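Local coordinates for protein aminoglycoside N(3)-acetyltransferase (Streptomyces griseus, PDB 7LAP) that acetylates the 3-amino group of aminoglycoside antibiotics, probably from acetyl-coenzyme A, as a resistance enzyme of the Antibiotic_NAT family, at residues B[183-195]-B[242-254]. Sequence-based numbering, arbitrary orientation.
Sequences PRDTMTLLHHAEA and QDPFAVIVGSMLA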
ATOM      1  N   PRO B 183     -11.925 -15.159   4.411  1.00 42.64           N
ATOM      2  CA  PRO B 183     -12.288 -16.552   4.653  1.00 44.58           C
ATOM      3  C   PRO B 183     -11.938 -16.994   6.070  1.00 45.62           C
ATOM      4  O   PRO B 183     -11.189 -16.339   6.806  1.00 45.41           O
ATOM      5  CB  PRO B 183     -11.492 -17.329   3.595  1.00 48.77           C
ATOM      6  CG  PRO B 183     -10.386 -16.432   3.212  1.00 48.65           C
ATOM      7  CD  PRO B 183     -10.896 -15.017   3.367  1.00 43.19           C
ATOM      8  N   ARG B 184     -12.543 -18.122   6.460  1.00 43.47           N
ATOM      9  CA  ARG B 184     -12.434 -18.591   7.837  1.00 46.83           C
ATOM     10  C   ARG B 184     -10.981 -18.801   8.261  1.00 48.14           C
ATOM     11  O   ARG B 184     -10.652 -18.629   9.441  1.00 49.31           O
ATOM     12  CB  ARG B 184     -13.262 -19.869   7.999  1.00 47.06           C
ATOM     13  CG  ARG B 184     -14.761 -19.585   8.018  1.00 52.47           C
ATOM     14  CD  ARG B 184     -15.593 -20.836   7.867  1.00 58.21           C
ATOM     15  NE  ARG B 184     -15.207 -21.544   6.656  1.00 66.88           N
ATOM     16  CZ  ARG B 184     -15.315 -22.855   6.476  1.00 69.22           C
ATOM     17  NH1 ARG B 184     -15.817 -23.630   7.431  1.00 66.49           N
ATOM     18  NH2 ARG B 184     -14.922 -23.382   5.330  1.00 71.49           N
ATOM     19  N   ASP B 185     -10.086 -19.115   7.325  1.00 47.85           N
ATOM     20  CA  ASP B 185      -8.716 -19.409   7.740  1.00 52.61           C
ATOM     21  C   ASP B 185      -7.911 -18.171   8.113  1.00 53.73           C
ATOM     22  O   ASP B 185      -6.787 -18.322   8.609  1.00 53.81           O
ATOM     23  CB  ASP B 185      -7.975 -20.176   6.645  1.00 58.10           C
ATOM     24  CG  ASP B 185      -8.254 -19.631   5.269  1.00 68.30           C
ATOM     25  OD1 ASP B 185      -7.555 -18.679   4.859  1.00 69.43           O
ATOM     26  OD2 ASP B 185      -9.202 -20.128   4.612  1.00 75.37           O
ATOM     27  N   THR B 186      -8.440 -16.964   7.910  1.00 50.12           N
ATOM     28  CA  THR B 186      -7.685 -15.758   8.215  1.00 49.31           C
ATOM     29  C   THR B 186      -7.783 -15.344   9.677  1.00 51.38           C
ATOM     30  O   THR B 186      -7.214 -14.313  10.054  1.00 55.76           O
ATOM     31  CB  THR B 186      -8.138 -14.580   7.318  1.00 49.84           C
ATOM     32  OG1 THR B 186      -9.468 -14.188   7.658  1.00 49.42           O
ATOM     33  CG2 THR B 186      -8.123 -14.982   5.876  1.00 46.72           C
ATOM     34  N   MET B 187      -8.470 -16.108  10.522  1.00 52.86           N
ATOM     35  CA  MET B 187      -8.643 -15.676  11.905  1.00 51.29           C
ATOM     36  C   MET B 187      -7.338 -15.799  12.711  1.00 51.53           C
ATOM     37  O   MET B 187      -7.043 -16.852  13.285  1.00 51.04           O
ATOM     38  CB  MET B 187      -9.760 -16.467  12.590  1.00 49.10           C
ATOM     39  CG  MET B 187     -10.167 -15.832  13.906  1.00 49.03           C
ATOM     40  SD  MET B 187     -11.202 -16.882  14.933  1.00 52.58           S
ATOM     41  CE  MET B 187     -12.736 -16.685  14.016  1.00 51.93           C
ATOM     42  N   THR B 188      -6.593 -14.689  12.782  1.00 51.93           N
ATOM     43  CA  THR B 188      -5.311 -14.600  13.491  1.00 50.39           C
ATOM     44  C   THR B 188      -5.438 -15.004  14.953  1.00 45.52           C
ATOM     45  O   THR B 188      -4.509 -15.578  15.537  1.00 43.88           O
ATOM     46  CB  THR B 188      -4.794 -13.150  13.390  1.00 53.16           C
ATOM     47  OG1 THR B 188      -4.226 -12.941  12.098  1.00 58.79           O
ATOM     48  CG2 THR B 188      -3.752 -12.806  14.477  1.00 54.15           C
ATOM     49  N   LEU B 189      -6.567 -14.665  15.576  1.00 45.65           N
ATOM     50  CA  LEU B 189      -6.761 -14.951  16.988  1.00 45.70           C
ATOM     51  C   LEU B 189      -6.508 -16.419  17.336  1.00 43.69           C
ATOM     52  O   LEU B 189      -6.153 -16.729  18.471  1.00 47.74           O
ATOM     53  CB  LEU B 189      -8.177 -14.532  17.384  1.00 48.02           C
ATOM     54  CG  LEU B 189      -8.569 -14.833  18.832  1.00 47.54           C
ATOM     55  CD1 LEU B 189      -7.667 -14.072  19.794  1.00 44.56           C
ATOM     56  CD2 LEU B 189     -10.053 -14.530  19.064  1.00 49.47           C
ATOM     57  N   LEU B 190      -6.679 -17.339  16.383  1.00 46.55           N
ATOM     58  CA  LEU B 190      -6.424 -18.746  16.680  1.00 47.25           C
ATOM     59  C   LEU B 190      -4.936 -19.061  16.829  1.00 49.55           C
ATOM     60  O   LEU B 190      -4.598 -20.165  17.274  1.00 51.68           O
ATOM     61  CB  LEU B 190      -7.048 -19.636  15.597  1.00 47.38           C
ATOM     62  CG  LEU B 190      -8.581 -19.711  15.647  1.00 49.57           C
ATOM     63  CD1 LEU B 190      -9.150 -20.523  14.480  1.00 48.65           C
ATOM     64  CD2 LEU B 190      -9.041 -20.283  16.977  1.00 48.29           C
ATOM     65  N   HIS B 191      -4.038 -18.130  16.480  1.00 46.37           N
ATOM     66  CA  HIS B 191      -2.639 -18.317  16.862  1.00 46.49           C
ATOM     67  C   HIS B 191      -2.456 -18.156  18.367  1.00 46.41           C
ATOM     68  O   HIS B 191      -1.571 -18.779  18.952  1.00 49.90           O
ATOM     69  CB  HIS B 191      -1.734 -17.323  16.128  1.00 45.46           C
ATOM     70  CG  HIS B 191      -1.571 -17.619  14.671  1.00 50.49           C
ATOM     71  ND1 HIS B 191      -1.255 -18.874  14.192  1.00 54.03           N
ATOM     72  CD2 HIS B 191      -1.691 -16.822  13.584  1.00 49.88           C
ATOM     73  CE1 HIS B 191      -1.192 -18.838  12.872  1.00 51.77           C
ATOM     74  NE2 HIS B 191      -1.437 -17.601  12.480  1.00 52.65           N
ATOM     75  N   HIS B 192      -3.276 -17.318  19.004  1.00 45.82           N
ATOM     76  CA  HIS B 192      -3.284 -17.238  20.463  1.00 44.62           C
ATOM     77  C   HIS B 192      -3.780 -18.541  21.066  1.00 49.81           C
ATOM     78  O   HIS B 192      -3.248 -19.005  22.087  1.00 50.37           O
ATOM     79  CB  HIS B 192      -4.153 -16.052  20.922  1.00 43.49           C
ATOM     80  CG  HIS B 192      -4.234 -15.876  22.408  1.00 46.17           C
ATOM     81  ND1 HIS B 192      -3.116 -15.782  23.210  1.00 49.97           N
ATOM     82  CD2 HIS B 192      -5.298 -15.772  23.240  1.00 48.15           C
ATOM     83  CE1 HIS B 192      -3.484 -15.619  24.471  1.00 50.75           C
ATOM     84  NE2 HIS B 192      -4.803 -15.625  24.521  1.00 49.70           N
ATOM     85  N   ALA B 193      -4.779 -19.165  20.434  1.00 50.78           N
ATOM     86  CA  ALA B 193      -5.198 -20.500  20.861  1.00 52.27           C
ATOM     87  C   ALA B 193      -4.052 -21.504  20.754  1.00 51.41           C
ATOM     88  O   ALA B 193      -3.818 -22.296  21.675  1.00 55.97           O
ATOM     89  CB  ALA B 193      -6.404 -20.977  20.039  1.00 46.12           C
ATOM     90  N   GLU B 194      -3.342 -21.512  19.622  1.00 51.83           N
ATOM     91  CA  GLU B 194      -2.185 -22.401  19.490  1.00 52.70           C
ATOM     92  C   GLU B 194      -1.159 -22.141  20.587  1.00 52.87           C
ATOM     93  O   GLU B 194      -0.579 -23.080  21.145  1.00 56.22           O
ATOM     94  CB  GLU B 194      -1.541 -22.230  18.115  1.00 51.69           C
ATOM     95  CG  GLU B 194      -2.350 -22.815  16.977  1.00 53.73           C
ATOM     96  CD  GLU B 194      -1.690 -22.602  15.617  1.00 59.99           C
ATOM     97  OE1 GLU B 194      -1.238 -21.463  15.318  1.00 60.26           O
ATOM     98  OE2 GLU B 194      -1.620 -23.587  14.846  1.00 63.40           O
ATOM     99  N   ALA B 195      -0.934 -20.869  20.925  1.00 54.84           N
ATOM    100  CA  ALA B 195       0.058 -20.552  21.950  1.00 56.62           C
ATOM    101  C   ALA B 195      -0.349 -21.085  23.321  1.00 57.40           C
ATOM    102  O   ALA B 195       0.516 -21.498  24.100  1.00 62.10           O
ATOM    103  CB  ALA B 195       0.293 -19.046  22.005  1.00 53.81           C
ATOM    104  N   GLN B 242      -7.219 -29.229   3.345  1.00 79.59           N
ATOM    105  CA  GLN B 242      -8.035 -28.349   4.162  1.00 75.32           C
ATOM    106  C   GLN B 242      -7.166 -27.600   5.162  1.00 72.58           C
ATOM    107  O   GLN B 242      -6.201 -28.157   5.691  1.00 75.50           O
ATOM    108  CB  GLN B 242      -9.101 -29.149   4.900  1.00 80.58           C
ATOM    109  CG  GLN B 242     -10.277 -29.536   4.045  1.00 88.79           C
ATOM    110  CD  GLN B 242     -11.572 -29.156   4.723  1.00 95.70           C
ATOM    111  OE1 GLN B 242     -12.319 -30.023   5.174  1.00 99.53           O
ATOM    112  NE2 GLN B 242     -11.834 -27.845   4.826  1.00 96.26           N
ATOM    113  N   ASP B 243      -7.520 -26.318   5.428  1.00 68.40           N
ATOM    114  CA  ASP B 243      -6.751 -25.495   6.362  1.00 72.50           C
ATOM    115  C   ASP B 243      -7.258 -25.703   7.782  1.00 67.61           C
ATOM    116  O   ASP B 243      -8.471 -25.611   8.023  1.00 66.18           O
ATOM    117  CB  ASP B 243      -6.836 -24.017   5.997  1.00 80.74           C
ATOM    118  CG  ASP B 243      -5.879 -23.150   6.808  1.00 89.65           C
ATOM    119  OD1 ASP B 243      -6.111 -22.956   8.023  1.00 92.88           O
ATOM    120  OD2 ASP B 243      -4.890 -22.653   6.228  1.00 94.10           O
ATOM    121  N   PRO B 244      -6.360 -25.983   8.730  1.00 63.26           N
ATOM    122  CA  PRO B 244      -6.797 -26.222  10.121  1.00 62.03           C
ATOM    123  C   PRO B 244      -7.669 -25.127  10.702  1.00 56.66           C
ATOM    124  O   PRO B 244      -8.723 -25.436  11.275  1.00 57.24           O
ATOM    125  CB  PRO B 244      -5.466 -26.367  10.878  1.00 62.72           C
ATOM    126  CG  PRO B 244      -4.523 -26.909   9.830  1.00 64.66           C
ATOM    127  CD  PRO B 244      -4.921 -26.222   8.540  1.00 64.10           C
ATOM    128  N   PHE B 245      -7.271 -23.852  10.567  1.00 54.92           N
ATOM    129  CA  PHE B 245      -8.086 -22.773  11.121  1.00 52.46           C
ATOM    130  C   PHE B 245      -9.466 -22.739  10.474  1.00 51.57           C
ATOM    131  O   PHE B 245     -10.462 -22.429  11.135  1.00 51.61           O
ATOM    132  CB  PHE B 245      -7.383 -21.418  10.957  1.00 50.98           C
ATOM    133  CG  PHE B 245      -6.232 -21.197  11.926  1.00 55.42           C
ATOM    134  CD1 PHE B 245      -5.822 -22.200  12.792  1.00 55.71           C
ATOM    135  CD2 PHE B 245      -5.563 -19.984  11.960  1.00 53.06           C
ATOM    136  CE1 PHE B 245      -4.768 -21.991  13.676  1.00 56.14           C
ATOM    137  CE2 PHE B 245      -4.522 -19.769  12.844  1.00 51.19           C
ATOM    138  CZ  PHE B 245      -4.118 -20.781  13.702  1.00 55.11           C
ATOM    139  N   ALA B 246      -9.554 -23.076   9.186  1.00 55.13           N
ATOM    140  CA  ALA B 246     -10.861 -23.118   8.540  1.00 51.75           C
ATOM    141  C   ALA B 246     -11.733 -24.198   9.163  1.00 59.16           C
ATOM    142  O   ALA B 246     -12.939 -24.002   9.352  1.00 58.80           O
ATOM    143  CB  ALA B 246     -10.703 -23.348   7.038  1.00 52.65           C
ATOM    144  N   VAL B 247     -11.135 -25.345   9.496  1.00 56.91           N
ATOM    145  CA  VAL B 247     -11.892 -26.418  10.136  1.00 59.49           C
ATOM    146  C   VAL B 247     -12.319 -26.012  11.546  1.00 56.91           C
ATOM    147  O   VAL B 247     -13.475 -26.212  11.936  1.00 60.28           O
ATOM    148  CB  VAL B 247     -11.069 -27.720  10.134  1.00 60.30           C
ATOM    149  CG1 VAL B 247     -11.815 -28.836  10.876  1.00 62.36           C
ATOM    150  CG2 VAL B 247     -10.736 -28.119   8.721  1.00 60.34           C
ATOM    151  N   ILE B 248     -11.413 -25.405  12.315  1.00 55.14           N
ATOM    152  CA  ILE B 248     -11.746 -24.975  13.675  1.00 55.29           C
ATOM    153  C   ILE B 248     -12.892 -23.959  13.658  1.00 54.03           C
ATOM    154  O   ILE B 248     -13.863 -24.074  14.419  1.00 53.16           O
ATOM    155  CB  ILE B 248     -10.493 -24.408  14.375  1.00 57.73           C
ATOM    156  CG1 ILE B 248      -9.367 -25.443  14.425  1.00 59.17           C
ATOM    157  CG2 ILE B 248     -10.815 -23.937  15.792  1.00 54.82           C
ATOM    158  CD1 ILE B 248      -8.137 -24.949  15.172  1.00 55.24           C
ATOM    159  N   VAL B 249     -12.796 -22.941  12.793  1.00 49.71           N
ATOM    160  CA  VAL B 249     -13.832 -21.910  12.744  1.00 53.91           C
ATOM    161  C   VAL B 249     -15.153 -22.492  12.262  1.00 53.30           C
ATOM    162  O   VAL B 249     -16.232 -22.098  12.737  1.00 51.39           O
ATOM    163  CB  VAL B 249     -13.381 -20.723  11.867  1.00 50.91           C
ATOM    164  CG1 VAL B 249     -14.531 -19.734  11.667  1.00 48.18           C
ATOM    165  CG2 VAL B 249     -12.193 -20.018  12.506  1.00 47.81           C
ATOM    166  N   GLY B 250     -15.095 -23.432  11.316  1.00 54.03           N
ATOM    167  CA  GLY B 250     -16.314 -24.093  10.887  1.00 52.44           C
ATOM    168  C   GLY B 250     -16.997 -24.847  12.015  1.00 57.84           C
ATOM    169  O   GLY B 250     -18.222 -24.785  12.170  1.00 57.88           O
ATOM    170  N   SER B 251     -16.212 -25.564  12.829  1.00 61.34           N
ATOM    171  CA  SER B 251     -16.777 -26.243  13.994  1.00 63.87           C
ATOM    172  C   SER B 251     -17.263 -25.240  15.023  1.00 62.92           C
ATOM    173  O   SER B 251     -18.293 -25.449  15.676  1.00 64.70           O
ATOM    174  CB  SER B 251     -15.744 -27.162  14.646  1.00 69.51           C
ATOM    175  OG  SER B 251     -15.113 -27.977  13.687  1.00 77.31           O
ATOM    176  N   MET B 252     -16.497 -24.169  15.214  1.00 60.49           N
ATOM    177  CA  MET B 252     -16.922 -23.079  16.080  1.00 56.62           C
ATOM    178  C   MET B 252     -18.314 -22.598  15.695  1.00 56.85           C
ATOM    179  O   MET B 252     -19.225 -22.528  16.532  1.00 56.11           O
ATOM    180  CB  MET B 252     -15.907 -21.944  15.965  1.00 56.62           C
ATOM    181  CG  MET B 252     -16.051 -20.839  16.951  1.00 53.11           C
ATOM    182  SD  MET B 252     -14.777 -19.593  16.634  1.00 51.18           S
ATOM    183  CE  MET B 252     -13.234 -20.498  16.874  1.00 50.38           C
ATOM    184  N   LEU B 253     -18.486 -22.263  14.416  1.00 54.79           N
ATOM    185  CA  LEU B 253     -19.763 -21.751  13.933  1.00 55.64           C
ATOM    186  C   LEU B 253     -20.873 -22.773  14.131  1.00 57.32           C
ATOM    187  O   LEU B 253     -21.976 -22.422  14.565  1.00 55.92           O
ATOM    188  CB  LEU B 253     -19.647 -21.377  12.459  1.00 54.67           C
ATOM    189  CG  LEU B 253     -18.878 -20.083  12.200  1.00 54.33           C
ATOM    190  CD1 LEU B 253     -18.351 -20.075  10.745  1.00 49.24           C
ATOM    191  CD2 LEU B 253     -19.784 -18.881  12.482  1.00 50.28           C
ATOM    192  N   ALA B 254     -20.587 -24.046  13.833  1.00 58.28           N
ATOM    193  CA  ALA B 254     -21.593 -25.099  13.961  1.00 59.04           C
ATOM    194  C   ALA B 254     -21.998 -25.306  15.410  1.00 59.24           C
ATOM    195  O   ALA B 254     -23.130 -25.696  15.684  1.00 61.07           O
ATOM    196  CB  ALA B 254     -21.070 -26.412  13.368  1.00 61.13           C
TER
HETATM  197  O   HOH W   1      -4.805 -20.126   8.284  1.00 72.93           O
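Phe245 meets Leu190, His191 and Glu194 where helices 189-195 and 244-254 of the Antibiotic_NAT fold cross nearly at right angles (96°), an example of helix packing in which one aromatic ring and one leucine knob interlock. Leu190 CB lies 3.6 Å from the centroid of the Phe245 ring, almost on its normal, a CH-pi contact over the face. With CG beside the backbone N (chi1 -72°), Leu190 runs on past the ring, and its side chain fills a hole formed by Phe245, Ile248, Val249 and Met252; CD1 reaches Val249 CG2 at 3.7 Å. That same methyl, Val249 CG2, also receives Met187 CE.

At the far end of the ring, Glu194 OE1 comes to the edge, 3.4 Å from Phe245 CZ, while Phe245 CE2 lies over one face of the His191 imidazole, offset toward its rim, the planes oblique at 59°. His191 ND1 links these two neighbours of the ring, donating to Glu194 OE1 (2.8 Å) close to its own ring plane. From the second shell, Tyr234 OH and Ala231 N hold Glu194 OE2, and Phe271 of strand 266-272 touches Met187, Val249 and Met252, tying the pair to the central sheet.

Arg184 packs CB, CG and CD on Val249 and Leu253; its NH1 is 3.5 Å from Gly250 CA at the guanidinium edge, with Ala246 O over one face, poorly angled for a bond. Asp243 N-caps helix 244-254 through a weak bond from Phe245 N. No direct hydrogen bond joins the segments; water 1 links them, within hydrogen-bonding distance of Asp185 O (2.7 Å) and Asp243 OD1 (3.1 Å).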